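Side-chain contacts in family 88 glycosyl hydrolase (Bacteroides thetaiotaomicron, PDB 5NOA), which belongs to a glycoside hydrolase family but probably acts as a polysaccharide lyase in the breakdown by gut bacteria of complex arabinogalactans such as gum arabic: residues A[202-207]-A[227-232]; A[274-279]-A[283-288]; A[325-330]-A[335-340]. All coordinates share one frame; numbering follows the deposited sequence.

In the fold
The three contacts follow one another along the chain and touch in space. Contact 1 joins the short strand 203-204 to helix 226-242. Contact 2, its centre about 13 Å from that of contact 1, ties together the two arms of the loop between helices 250-266 and 289-304; Met278 SD lies 3.7 Å from Asp229 CB, and Met278 CE lies near Leu203. Contact 3, about 14 Å between centres from contact 2, joins the end of helix 310-328 to the chain that follows it. Gln339 links all three: its N probably hydrogen-bonds Glu288 OE2 (2.9 Å), and its O probably accepts from Arg227 NH1 (3.0 Å), although the centres of contacts 1 and 3 are about 20 Å apart.

Contact 1. Residues A[202-207]-A[227-232]; sequences GLYYRD and RGDGWV
Asp229, on helix 226-242, reaches across to the backbone of Tyr204 and forms the polar half of this contact. Its CG stands anti to its own carbonyl carbon (chi1 -78°), which carries the carboxylate out to the strand. OD2 takes the Tyr204 N-H on its syn lone pair at 2.9 Å in a nearly straight bond (168°), while OD1 lies 2.6 Å from Tyr204 O. The same OD2 rests 3.7 Å from Leu203 CB, and Leu260 of helix 250-266 touches both Leu203 and Asp229. With an alanine here in place of the aspartate, the Tyr204 N-H would probably lose its acceptor and a gap would open beside Leu203. One turn further on, Val232 supplies the apolar half. Its CG1 sits over one face of the Tyr204 ring, offset toward the rim, in a CH-pi contact 4.0 Å from the ring centroid; Tyr204 CE1 is the nearest ring atom, at 3.6 Å from that methyl. Tyr197 also meets this ring, its plane at about 50°. The whole is a buried junction between a two-stranded antiparallel hairpin, 197-198 with 203-204, and a helix, consistent with the inter-helix connections of the (alpha/alpha)6 barrel of this family.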
ATOM      1  N   GLY A 202      -1.306  -5.021 -18.828  1.00 10.55           N
ATOM      2  CA  GLY A 202      -0.600  -4.036 -18.018  1.00 10.71           C
ATOM      3  C   GLY A 202      -1.016  -3.988 -16.561  1.00  8.97           C
ATOM      4  O   GLY A 202      -0.867  -2.970 -15.919  1.00 10.93           O
ATOM      5  N   LEU A 203      -1.507  -5.112 -16.018  1.00  8.52           N
ATOM      6  CA  LEU A 203      -1.969  -5.194 -14.631  1.00  7.43           C
ATOM      7  C   LEU A 203      -1.421  -6.475 -14.017  1.00  7.89           C
ATOM      8  O   LEU A 203      -0.986  -7.386 -14.721  1.00  8.14           O
ATOM      9  CB  LEU A 203      -3.510  -5.223 -14.614  1.00  8.10           C
ATOM     10  CG  LEU A 203      -4.234  -3.950 -15.050  1.00  8.93           C
ATOM     11  CD1 LEU A 203      -5.720  -4.184 -15.090  1.00 10.30           C
ATOM     12  CD2 LEU A 203      -3.921  -2.758 -14.188  1.00  9.80           C
ATOM     13  N   TYR A 204      -1.422  -6.500 -12.684  1.00  7.59           N
ATOM     14  CA  TYR A 204      -0.996  -7.649 -11.918  1.00  7.84           C
ATOM     15  C   TYR A 204      -2.175  -8.496 -11.460  1.00  7.29           C
ATOM     16  O   TYR A 204      -3.119  -8.004 -10.837  1.00  7.94           O
ATOM     17  CB  TYR A 204      -0.255  -7.202 -10.649  1.00  8.79           C
ATOM     18  CG  TYR A 204       1.151  -6.707 -10.897  1.00  9.74           C
ATOM     19  CD1 TYR A 204       1.360  -5.392 -11.309  1.00 11.25           C
ATOM     20  CD2 TYR A 204       2.253  -7.502 -10.765  1.00 13.13           C
ATOM     21  CE1 TYR A 204       2.605  -4.896 -11.576  1.00 12.31           C
ATOM     22  CE2 TYR A 204       3.538  -7.003 -11.012  1.00 12.95           C
ATOM     23  CZ  TYR A 204       3.681  -5.723 -11.450  1.00 11.49           C
ATOM     24  OH  TYR A 204       4.926  -5.214 -11.710  1.00 15.07           O
ATOM     25  N   TYR A 205      -2.052  -9.791 -11.675  1.00  6.90           N
ATOM     26  CA  TYR A 205      -2.921 -10.740 -11.008  1.00  7.06           C
ATOM     27  C   TYR A 205      -2.607 -10.757  -9.517  1.00  8.23           C
ATOM     28  O   TYR A 205      -1.482 -10.520  -9.106  1.00  9.06           O
ATOM     29  CB  TYR A 205      -2.738 -12.134 -11.619  1.00  8.88           C
ATOM     30  CG  TYR A 205      -3.210 -12.215 -13.077  1.00  8.67           C
ATOM     31  CD1 TYR A 205      -4.562 -12.164 -13.399  1.00  9.10           C
ATOM     32  CD2 TYR A 205      -2.310 -12.322 -14.116  1.00  9.36           C
ATOM     33  CE1 TYR A 205      -4.987 -12.239 -14.717  1.00 10.99           C
ATOM     34  CE2 TYR A 205      -2.714 -12.362 -15.437  1.00 10.90           C
ATOM     35  CZ  TYR A 205      -4.055 -12.338 -15.734  1.00 11.95           C
ATOM     36  OH  TYR A 205      -4.473 -12.370 -17.049  1.00 16.01           O
ATOM     37  N   ARG A 206      -3.590 -11.143  -8.735  1.00  8.07           N
ATOM     38  CA  ARG A 206      -3.376 -11.141  -7.303  1.00  8.72           C
ATOM     39  C   ARG A 206      -2.329 -12.170  -6.828  1.00  8.19           C
ATOM     40  O   ARG A 206      -1.692 -11.969  -5.790  1.00  8.55           O
ATOM     41  CB  ARG A 206      -4.667 -11.254  -6.541  1.00 10.93           C
ATOM     42  CG  ARG A 206      -5.303 -12.599  -6.612  1.00 15.27           C
ATOM     43  CD  ARG A 206      -6.771 -12.508  -6.294  1.00 23.52           C
ATOM     44  NE  ARG A 206      -7.064 -12.253  -4.915  1.00 29.58           N
ATOM     45  CZ  ARG A 206      -8.299 -12.067  -4.399  1.00 35.44           C
ATOM     46  NH1 ARG A 206      -9.470 -12.069  -5.122  1.00 37.40           N
ATOM     47  NH2 ARG A 206      -8.409 -11.839  -3.100  1.00 37.62           N
ATOM     48  N   ASP A 207      -2.230 -13.258  -7.600  1.00  9.36           N
ATOM     49  CA  ASP A 207      -1.248 -14.326  -7.418  1.00 10.17           C
ATOM     50  C   ASP A 207      -1.315 -15.185  -8.679  1.00 10.61           C
ATOM     51  O   ASP A 207      -2.190 -14.964  -9.557  1.00 12.41           O
ATOM     52  CB  ASP A 207      -1.429 -15.129  -6.104  1.00 11.67           C
ATOM     53  CG  ASP A 207      -2.739 -15.818  -5.974  1.00 14.81           C
ATOM     54  OD1 ASP A 207      -3.085 -16.615  -6.842  1.00 16.33           O
ATOM     55  OD2 ASP A 207      -3.417 -15.606  -4.944  1.00 18.47           O
ATOM     56  N   ARG A 227      -7.803  -4.134  -5.098  1.00  8.22           N
ATOM     57  CA  ARG A 227      -6.908  -3.868  -3.979  0.50  8.67           C
ATOM     58  C   ARG A 227      -5.512  -4.402  -4.276  1.00  8.17           C
ATOM     59  O   ARG A 227      -4.542  -3.746  -3.940  1.00  8.02           O
ATOM     60  CB  ARG A 227      -7.434  -4.384  -2.641  0.50  9.37           C
ATOM     61  CG  ARG A 227      -6.447  -4.033  -1.532  0.50 10.21           C
ATOM     62  CD  ARG A 227      -6.991  -4.074  -0.105  0.50  9.69           C
ATOM     63  NE  ARG A 227      -7.377  -5.398   0.374  0.50 11.51           N
ATOM     64  CZ  ARG A 227      -8.608  -5.766   0.747  0.50 13.27           C
ATOM     65  NH1 ARG A 227      -9.645  -4.953   0.597  0.50 13.30           N
ATOM     66  NH2 ARG A 227      -8.804  -6.993   1.230  0.50 17.08           N
ATOM     67  N   GLY A 228      -5.418  -5.553  -4.929  1.00  7.63           N
ATOM     68  CA  GLY A 228      -4.113  -6.134  -5.308  1.00  7.40           C
ATOM     69  C   GLY A 228      -3.248  -5.151  -6.111  1.00  7.34           C
ATOM     70  O   GLY A 228      -2.083  -4.895  -5.809  1.00  8.41           O
ATOM     71  N   ASP A 229      -3.851  -4.628  -7.183  1.00  7.12           N
ATOM     72  CA  ASP A 229      -3.137  -3.666  -7.985  1.00  6.97           C
ATOM     73  C   ASP A 229      -2.895  -2.346  -7.260  1.00  6.47           C
ATOM     74  O   ASP A 229      -1.885  -1.679  -7.540  1.00  7.12           O
ATOM     75  CB  ASP A 229      -3.797  -3.470  -9.332  1.00  7.90           C
ATOM     76  CG  ASP A 229      -3.463  -4.586 -10.247  1.00  8.79           C
ATOM     77  OD1 ASP A 229      -4.052  -5.706 -10.059  1.00  9.93           O
ATOM     78  OD2 ASP A 229      -2.571  -4.414 -11.103  1.00 10.95           O
ATOM     79  N   GLY A 230      -3.797  -1.984  -6.371  1.00  6.17           N
ATOM     80  CA  GLY A 230      -3.582  -0.815  -5.541  1.00  6.11           C
ATOM     81  C   GLY A 230      -2.336  -0.937  -4.697  1.00  6.04           C
ATOM     82  O   GLY A 230      -1.524  -0.019  -4.648  1.00  6.30           O
ATOM     83  N   TRP A 231      -2.152  -2.084  -4.064  1.00  6.64           N
ATOM     84  CA  TRP A 231      -0.957  -2.316  -3.286  1.00  6.30           C
ATOM     85  C   TRP A 231       0.279  -2.136  -4.144  1.00  6.12           C
ATOM     86  O   TRP A 231       1.271  -1.512  -3.739  1.00  6.70           O
ATOM     87  CB  TRP A 231      -0.887  -3.727  -2.703  1.00  7.38           C
ATOM     88  CG  TRP A 231      -1.890  -4.089  -1.641  1.00  8.44           C
ATOM     89  CD1 TRP A 231      -2.811  -5.074  -1.741  1.00  9.35           C
ATOM     90  CD2 TRP A 231      -1.977  -3.608  -0.291  1.00  8.41           C
ATOM     91  NE1 TRP A 231      -3.486  -5.220  -0.559  1.00 10.79           N
ATOM     92  CE2 TRP A 231      -2.995  -4.336   0.341  1.00  9.73           C
ATOM     93  CE3 TRP A 231      -1.296  -2.653   0.458  1.00  8.88           C
ATOM     94  CZ2 TRP A 231      -3.350  -4.136   1.672  1.00 10.48           C
ATOM     95  CZ3 TRP A 231      -1.641  -2.481   1.796  1.00  8.84           C
ATOM     96  CH2 TRP A 231      -2.678  -3.207   2.370  1.00 10.20           C
ATOM     97  N   VAL A 232       0.254  -2.661  -5.360  1.00  6.34           N
ATOM     98  CA  VAL A 232       1.436  -2.624  -6.207  1.00  6.84           C
ATOM     99  C   VAL A 232       1.754  -1.193  -6.636  1.00  6.02           C
ATOM    100  O   VAL A 232       2.907  -0.759  -6.593  1.00  7.19           O
ATOM    101  CB  VAL A 232       1.323  -3.550  -7.421  1.00  7.72           C
ATOM    102  CG1 VAL A 232       2.602  -3.475  -8.259  1.00  8.69           C
ATOM    103  CG2 VAL A 232       1.044  -4.995  -7.021  1.00  8.46           C
TER

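Contact 2. Residues A[274-279]-A[283-288]; sequences WTRSML and HAPGPE
Arg276 leaves its backbone with CG anti to the carbonyl carbon, runs nearly straight, and then bends at chi3 (-77°), which lays its guanidinium beside Ala284 and Pro285. In Glu288, CG stands anti to the backbone N (chi1 -163°), which brings it against Arg276 CG at 3.8 Å, the two side chains crossing at about a right angle; a bend at chi2 then turns the carboxylate away. The methyl of Ala284 lies over one guanidinium face, offset toward the rim, with CB 3.6 Å from Arg276 CZ. At the edge, Arg276 NH2 donates to Pro285 O at 2.9 Å; the bond is bent (146°), and the oxygen stays close to the guanidinium plane.

Water fills the seam between the arms. One molecule accepts from both Arg276 N and Arg276 NE, the latter at 2.9 Å, with Ala284 O and Gly286 O within donating distance; counting its other neighbours, it has more acceptors than protons. A second accepts from Ser277 N and can donate to Ala284 O, 2.7 Å away, an oxygen thus approached by two waters. A third can donate to Trp274 O and to Glu288 OE1, 2.7 Å from the latter. Ser277 CB leans on His283 CD2 at 3.7 Å, while Ser277 OG bonds Asp223 and His283 ND1 bonds Val218 N.

The two charged side chains thus find separate partners. Arg276 NH1 forms its salt bridge with Glu343, and its NH2 is shared with Gln349 O, whereas Glu288 is the N-cap of helix 289-304, its OE1 capping Gly291 N and its OE2 bonding Ser290 OG and Gln339 N. The arms are therefore held chiefly by peptide oxygens and bound water, the positive charge probably balanced by Glu343.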
ATOM      1  N   TRP A 274     -12.816   2.103  -8.683  1.00  7.46           N
ATOM      2  CA  TRP A 274     -12.501   0.866  -9.346  1.00  7.45           C
ATOM      3  C   TRP A 274     -13.261  -0.256  -8.663  1.00  7.35           C
ATOM      4  O   TRP A 274     -13.304  -0.321  -7.449  1.00  9.17           O
ATOM      5  CB  TRP A 274     -11.015   0.580  -9.306  1.00  7.59           C
ATOM      6  CG  TRP A 274     -10.215   1.419 -10.260  1.00  7.12           C
ATOM      7  CD1 TRP A 274      -9.691   1.011 -11.434  1.00  7.70           C
ATOM      8  CD2 TRP A 274      -9.785   2.778 -10.080  1.00  7.06           C
ATOM      9  NE1 TRP A 274      -8.964   2.023 -12.012  1.00  8.20           N
ATOM     10  CE2 TRP A 274      -8.994   3.107 -11.190  1.00  6.85           C
ATOM     11  CE3 TRP A 274      -9.957   3.727  -9.085  1.00  7.14           C
ATOM     12  CZ2 TRP A 274      -8.414   4.346 -11.332  1.00  7.18           C
ATOM     13  CZ3 TRP A 274      -9.368   4.961  -9.229  1.00  7.69           C
ATOM     14  CH2 TRP A 274      -8.596   5.241 -10.326  1.00  7.53           C
ATOM     15  N   THR A 275     -13.835  -1.131  -9.459  1.00  7.66           N
ATOM     16  CA  THR A 275     -14.559  -2.281  -8.942  1.00  7.56           C
ATOM     17  C   THR A 275     -13.592  -3.372  -8.522  1.00  7.31           C
ATOM     18  O   THR A 275     -12.443  -3.447  -9.008  1.00  8.04           O
ATOM     19  CB  THR A 275     -15.582  -2.797  -9.973  1.00  8.84           C
ATOM     20  OG1 THR A 275     -14.954  -2.956 -11.242  1.00  9.05           O
ATOM     21  CG2 THR A 275     -16.726  -1.842 -10.133  1.00  8.32           C
ATOM     22  N   ARG A 276     -14.077  -4.221  -7.628  1.00  7.59           N
ATOM     23  CA  ARG A 276     -13.274  -5.294  -7.080  1.00  7.48           C
ATOM     24  C   ARG A 276     -12.583  -6.141  -8.143  1.00  8.47           C
ATOM     25  O   ARG A 276     -11.406  -6.496  -7.965  1.00  9.03           O
ATOM     26  CB  ARG A 276     -14.134  -6.146  -6.125  1.00  7.43           C
ATOM     27  CG  ARG A 276     -14.425  -5.460  -4.802  1.00  8.04           C
ATOM     28  CD  ARG A 276     -15.510  -6.136  -4.015  1.00  8.12           C
ATOM     29  NE  ARG A 276     -16.805  -5.807  -4.588  1.00  8.05           N
ATOM     30  CZ  ARG A 276     -17.947  -6.395  -4.238  1.00  8.78           C
ATOM     31  NH1 ARG A 276     -17.959  -7.364  -3.319  1.00 10.85           N
ATOM     32  NH2 ARG A 276     -19.072  -6.018  -4.779  1.00  9.35           N
ATOM     33  N   SER A 277     -13.270  -6.488  -9.243  1.00  8.21           N
ATOM     34  CA  SER A 277     -12.639  -7.036 -10.467  1.00  8.94           C
ATOM     35  C   SER A 277     -12.514  -5.848 -11.420  1.00  8.65           C
ATOM     36  O   SER A 277     -13.518  -5.317 -11.913  1.00  9.27           O
ATOM     37  CB  SER A 277     -13.472  -8.154 -11.079  1.00  9.52           C
ATOM     38  OG  SER A 277     -12.787  -8.808 -12.123  1.00 10.91           O
ATOM     39  N   MET A 278     -11.299  -5.380 -11.624  1.00  7.82           N
ATOM     40  CA  MET A 278     -11.094  -4.055 -12.248  1.00  8.70           C
ATOM     41  C   MET A 278     -11.686  -3.948 -13.636  1.00  8.84           C
ATOM     42  O   MET A 278     -12.143  -2.872 -14.009  1.00  9.91           O
ATOM     43  CB  MET A 278      -9.596  -3.771 -12.339  1.00 10.20           C
ATOM     44  CG  MET A 278      -8.940  -3.590 -10.992  1.00 11.44           C
ATOM     45  SD  MET A 278      -7.113  -3.529 -11.057  1.00 10.80           S
ATOM     46  CE  MET A 278      -6.853  -1.963 -11.913  1.00 12.36           C
ATOM     47  N   LEU A 279     -11.642  -5.054 -14.399  1.00  8.43           N
ATOM     48  CA  LEU A 279     -12.086  -5.067 -15.790  1.00  9.79           C
ATOM     49  C   LEU A 279     -13.490  -5.633 -15.962  1.00 11.08           C
ATOM     50  O   LEU A 279     -13.932  -5.786 -17.082  1.00 14.25           O
ATOM     51  CB  LEU A 279     -11.103  -5.842 -16.661  1.00  9.67           C
ATOM     52  CG  LEU A 279      -9.653  -5.410 -16.599  1.00 10.27           C
ATOM     53  CD1 LEU A 279      -8.817  -6.217 -17.577  1.00 10.25           C
ATOM     54  CD2 LEU A 279      -9.446  -3.949 -16.856  1.00 12.89           C
ATOM     55  N   HIS A 283     -19.046  -8.463 -12.283  1.00 11.44           N
ATOM     56  CA  HIS A 283     -18.596  -9.614 -11.507  1.00 11.82           C
ATOM     57  C   HIS A 283     -18.807  -9.398 -10.002  1.00 10.69           C
ATOM     58  O   HIS A 283     -19.180 -10.300  -9.277  1.00 11.76           O
ATOM     59  CB  HIS A 283     -17.133  -9.868 -11.902  1.00 12.50           C
ATOM     60  CG  HIS A 283     -16.431 -10.891 -11.105  1.00 13.04           C
ATOM     61  ND1 HIS A 283     -16.321 -12.194 -11.514  1.00 16.71           N
ATOM     62  CD2 HIS A 283     -15.807 -10.813  -9.906  1.00 14.59           C
ATOM     63  CE1 HIS A 283     -15.614 -12.867 -10.631  1.00 18.68           C
ATOM     64  NE2 HIS A 283     -15.281 -12.048  -9.651  1.00 18.19           N
ATOM     65  N   ALA A 284     -18.478  -8.208  -9.539  1.00 10.89           N
ATOM     66  CA  ALA A 284     -18.579  -7.822  -8.142  1.00 10.89           C
ATOM     67  C   ALA A 284     -18.859  -6.352  -8.176  1.00  9.26           C
ATOM     68  O   ALA A 284     -17.957  -5.526  -8.269  1.00 10.15           O
ATOM     69  CB  ALA A 284     -17.299  -8.136  -7.378  1.00 12.36           C
ATOM     70  N   PRO A 285     -20.130  -5.966  -8.182  1.00  9.33           N
ATOM     71  CA  PRO A 285     -20.484  -4.589  -8.561  1.00  9.24           C
ATOM     72  C   PRO A 285     -20.265  -3.542  -7.494  1.00  8.61           C
ATOM     73  O   PRO A 285     -20.148  -3.840  -6.310  1.00  9.05           O
ATOM     74  CB  PRO A 285     -21.995  -4.705  -8.886  1.00 10.34           C
ATOM     75  CG  PRO A 285     -22.445  -5.820  -7.999  1.00 10.44           C
ATOM     76  CD  PRO A 285     -21.331  -6.811  -8.075  1.00 10.14           C
ATOM     77  N   GLY A 286     -20.310  -2.313  -7.953  1.00  9.28           N
ATOM     78  CA  GLY A 286     -20.427  -1.173  -7.101  1.00  8.98           C
ATOM     79  C   GLY A 286     -19.116  -0.693  -6.520  1.00  8.76           C
ATOM     80  O   GLY A 286     -18.007  -1.218  -6.810  1.00  8.69           O
ATOM     81  N   PRO A 287     -19.193   0.365  -5.694  1.00  9.73           N
ATOM     82  CA  PRO A 287     -18.008   0.989  -5.166  1.00 10.75           C
ATOM     83  C   PRO A 287     -17.121   0.074  -4.305  1.00  9.47           C
ATOM     84  O   PRO A 287     -17.578  -0.801  -3.593  1.00  9.32           O
ATOM     85  CB  PRO A 287     -18.559   2.068  -4.245  1.00 13.42           C
ATOM     86  CG  PRO A 287     -19.977   2.066  -4.334  1.00 14.33           C
ATOM     87  CD  PRO A 287     -20.432   1.020  -5.243  1.00 11.53           C
ATOM     88  N   GLU A 288     -15.828   0.355  -4.334  1.00  9.55           N
ATOM     89  CA  GLU A 288     -14.914  -0.213  -3.348  1.00  8.86           C
ATOM     90  C   GLU A 288     -13.853   0.834  -3.078  1.00  8.14           C
ATOM     91  O   GLU A 288     -13.397   1.503  -4.012  1.00  9.81           O
ATOM     92  CB  GLU A 288     -14.341  -1.541  -3.806  1.00  8.84           C
ATOM     93  CG  GLU A 288     -13.709  -2.364  -2.671  1.00  9.62           C
ATOM     94  CD  GLU A 288     -12.334  -1.928  -2.213  1.00  9.78           C
ATOM     95  OE1 GLU A 288     -11.488  -1.673  -3.091  1.00 10.09           O
ATOM     96  OE2 GLU A 288     -12.080  -1.929  -0.954  1.00  9.11           O
TER
HETATM   97  O   HOH W   1     -11.174  -0.339  -5.472  1.00  9.25           O
HETATM   98  O   HOH W   2     -16.821  -3.731  -6.611  1.00  8.44           O
HETATM   99  O   HOH W   3     -16.039  -6.243 -10.062  1.00 10.84           O

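Contact 3. Residues A[325-330]-A[335-340]; sequences STVALQ and IGYVQP
Gly336 N donates to Ala328 O at 2.9 Å in an almost linear bond (168°), pinning the returning chain to the last turn of helix 310-328. That bond flanks a single beta bridge between Leu329 and Ile335, their CA atoms 4.8 Å apart.

Two groups of side chains flank this seam. On one flank, Leu329 and Ile335 cross obliquely, their CD1 atoms meeting at 3.7 Å. Both begin by pointing away from the opposite segment; with CG anti to its backbone N (chi1 176°), Leu329 still brings its end round to the isoleucine. Helix 29-47 packs against the same pair, with Val40 touching both. On the other flank, Tyr337 lays its ring against the last helical turn. Its CE2 lies 3.7 Å from Val327 CG1, and Val327 O sits in the ring plane at the edge, 4.0 Å from CE2. Ala328 CA approaches that edge too, while Tyr323 of the same helix and Pro287 lie against the tyrosine.

A side chain at Gly336 would probably run tightly into Gln330 NE2, which itself bonds Asn354 OD1. Gly336 O is taken by Thr289 OG1 at the start of helix 289-304.

The helix ends in a wider pi-type turn, and Leu329 is the first residue to leave helical geometry. What results is a helix-terminating reversal, closed by one beta bridge, that opens the long connection between helices 310-328 and 358-377.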
ATOM      1  N   SER A 325     -14.172  11.365  -1.253  1.00  8.86           N
ATOM      2  CA  SER A 325     -14.616  12.419  -0.357  1.00 10.58           C
ATOM      3  C   SER A 325     -16.099  12.547  -0.188  1.00 10.53           C
ATOM      4  O   SER A 325     -16.546  13.040   0.831  1.00 12.78           O
ATOM      5  CB  SER A 325     -13.982  13.742  -0.784  1.00 12.60           C
ATOM      6  OG  SER A 325     -14.399  14.137  -2.047  1.00 15.08           O
ATOM      7  N   THR A 326     -16.843  12.078  -1.182  1.00 10.67           N
ATOM      8  CA  THR A 326     -18.301  12.173  -1.191  1.00 13.88           C
ATOM      9  C   THR A 326     -19.044  10.918  -0.825  1.00 14.71           C
ATOM     10  O   THR A 326     -20.150  11.007  -0.313  1.00 19.63           O
ATOM     11  CB  THR A 326     -18.850  12.651  -2.555  1.00 15.71           C
ATOM     12  OG1 THR A 326     -18.538  11.715  -3.608  1.00 22.16           O
ATOM     13  CG2 THR A 326     -18.249  13.913  -2.848  1.00 15.16           C
ATOM     14  N   VAL A 327     -18.496   9.777  -1.212  1.00 11.45           N
ATOM     15  CA  VAL A 327     -19.198   8.512  -1.062  1.00 12.45           C
ATOM     16  C   VAL A 327     -18.532   7.658   0.018  1.00 11.43           C
ATOM     17  O   VAL A 327     -19.224   7.180   0.944  1.00 12.97           O
ATOM     18  CB  VAL A 327     -19.285   7.754  -2.400  1.00 13.93           C
ATOM     19  CG1 VAL A 327     -19.962   6.427  -2.217  1.00 15.31           C
ATOM     20  CG2 VAL A 327     -19.997   8.609  -3.441  1.00 15.80           C
ATOM     21  N   ALA A 328     -17.222   7.465  -0.063  1.00 10.38           N
ATOM     22  CA  ALA A 328     -16.543   6.627   0.928  1.00 10.44           C
ATOM     23  C   ALA A 328     -16.523   7.275   2.324  1.00  9.79           C
ATOM     24  O   ALA A 328     -16.781   6.618   3.329  1.00 10.92           O
ATOM     25  CB  ALA A 328     -15.141   6.296   0.487  1.00 10.61           C
ATOM     26  N   LEU A 329     -16.174   8.551   2.387  1.00  9.07           N
ATOM     27  CA  LEU A 329     -16.044   9.259   3.646  1.00  9.03           C
ATOM     28  C   LEU A 329     -17.388   9.556   4.266  1.00  9.36           C
ATOM     29  O   LEU A 329     -18.271  10.060   3.619  1.00 11.53           O
ATOM     30  CB  LEU A 329     -15.331  10.573   3.391  1.00  9.28           C
ATOM     31  CG  LEU A 329     -15.167  11.547   4.566  1.00 10.39           C
ATOM     32  CD1 LEU A 329     -14.273  10.955   5.647  1.00 10.17           C
ATOM     33  CD2 LEU A 329     -14.586  12.838   4.026  1.00 11.23           C
ATOM     34  N   GLN A 330     -17.521   9.248   5.545  1.00  9.60           N
ATOM     35  CA  GLN A 330     -18.723   9.570   6.330  1.00 10.61           C
ATOM     36  C   GLN A 330     -18.419  10.773   7.186  1.00 10.00           C
ATOM     37  O   GLN A 330     -17.244  11.050   7.489  1.00 10.63           O
ATOM     38  CB  GLN A 330     -19.126   8.374   7.193  1.00 12.39           C
ATOM     39  CG  GLN A 330     -19.273   7.113   6.314  1.00 16.13           C
ATOM     40  CD  GLN A 330     -19.995   5.954   6.909  1.00 20.68           C
ATOM     41  OE1 GLN A 330     -20.402   6.003   8.055  1.00 28.60           O
ATOM     42  NE2 GLN A 330     -20.175   4.878   6.104  1.00 23.49           N
ATOM     43  N   ILE A 335     -14.379   5.677   7.218  1.00  8.27           N
ATOM     44  CA  ILE A 335     -14.146   5.374   5.801  1.00  8.73           C
ATOM     45  C   ILE A 335     -14.878   4.102   5.455  1.00  8.73           C
ATOM     46  O   ILE A 335     -14.528   3.033   5.911  1.00 10.96           O
ATOM     47  CB  ILE A 335     -12.648   5.195   5.527  1.00  9.29           C
ATOM     48  CG1 ILE A 335     -11.856   6.455   5.927  1.00  9.97           C
ATOM     49  CG2 ILE A 335     -12.400   4.810   4.070  1.00  9.74           C
ATOM     50  CD1 ILE A 335     -12.408   7.734   5.333  1.00 10.17           C
ATOM     51  N   GLY A 336     -15.907   4.221   4.614  1.00  8.22           N
ATOM     52  CA  GLY A 336     -16.726   3.089   4.229  1.00  8.14           C
ATOM     53  C   GLY A 336     -16.411   2.477   2.891  1.00  7.13           C
ATOM     54  O   GLY A 336     -15.474   2.897   2.222  1.00  8.22           O
ATOM     55  N   TYR A 337     -17.214   1.484   2.501  1.00  7.17           N
ATOM     56  CA  TYR A 337     -17.083   0.724   1.263  1.00  7.36           C
ATOM     57  C   TYR A 337     -15.727   0.031   1.136  1.00  6.84           C
ATOM     58  O   TYR A 337     -15.261  -0.226   0.020  1.00  7.71           O
ATOM     59  CB  TYR A 337     -17.429   1.548   0.022  1.00  8.33           C
ATOM     60  CG  TYR A 337     -18.866   1.929  -0.112  1.00 10.36           C
ATOM     61  CD1 TYR A 337     -19.799   1.022  -0.584  1.00 12.05           C
ATOM     62  CD2 TYR A 337     -19.271   3.201   0.171  1.00 13.51           C
ATOM     63  CE1 TYR A 337     -21.108   1.364  -0.767  1.00 17.00           C
ATOM     64  CE2 TYR A 337     -20.604   3.568   0.015  1.00 15.51           C
ATOM     65  CZ  TYR A 337     -21.541   2.658  -0.467  1.00 15.42           C
ATOM     66  OH  TYR A 337     -22.822   3.035  -0.646  1.00 24.65           O
ATOM     67  N   VAL A 338     -15.131  -0.347   2.260  1.00  6.98           N
ATOM     68  CA  VAL A 338     -13.895  -1.091   2.216  1.00  7.53           C
ATOM     69  C   VAL A 338     -14.201  -2.587   2.075  1.00  7.72           C
ATOM     70  O   VAL A 338     -14.913  -3.162   2.890  1.00  8.70           O
ATOM     71  CB  VAL A 338     -13.024  -0.834   3.440  1.00  8.11           C
ATOM     72  CG1 VAL A 338     -11.741  -1.671   3.397  1.00  9.75           C
ATOM     73  CG2 VAL A 338     -12.706   0.640   3.564  1.00  7.79           C
ATOM     74  N   GLN A 339     -13.680  -3.235   1.042  1.00  7.40           N
ATOM     75  CA  GLN A 339     -13.881  -4.686   0.885  1.00  8.35           C
ATOM     76  C   GLN A 339     -13.248  -5.401   2.095  1.00  7.76           C
ATOM     77  O   GLN A 339     -12.065  -5.266   2.326  1.00  9.34           O
ATOM     78  CB  GLN A 339     -13.227  -5.173  -0.378  1.00  8.63           C
ATOM     79  CG  GLN A 339     -13.371  -6.669  -0.649  1.00  8.88           C
ATOM     80  CD  GLN A 339     -12.682  -7.077  -1.947  1.00 10.03           C
ATOM     81  OE1 GLN A 339     -11.815  -6.394  -2.448  1.00 11.16           O
ATOM     82  NE2 GLN A 339     -13.104  -8.183  -2.499  1.00 12.82           N
ATOM     83  N   PRO A 340     -14.048  -6.170   2.868  1.00  9.09           N
ATOM     84  CA  PRO A 340     -13.531  -6.782   4.082  1.00  9.73           C
ATOM     85  C   PRO A 340     -12.665  -8.009   3.828  1.00  9.64           C
ATOM     86  O   PRO A 340     -12.883  -8.719   2.850  1.00  9.93           O
ATOM     87  CB  PRO A 340     -14.809  -7.193   4.813  1.00 12.86           C
ATOM     88  CG  PRO A 340     -15.837  -7.313   3.793  1.00 16.31           C
ATOM     89  CD  PRO A 340     -15.509  -6.356   2.714  1.00 11.14           C
TER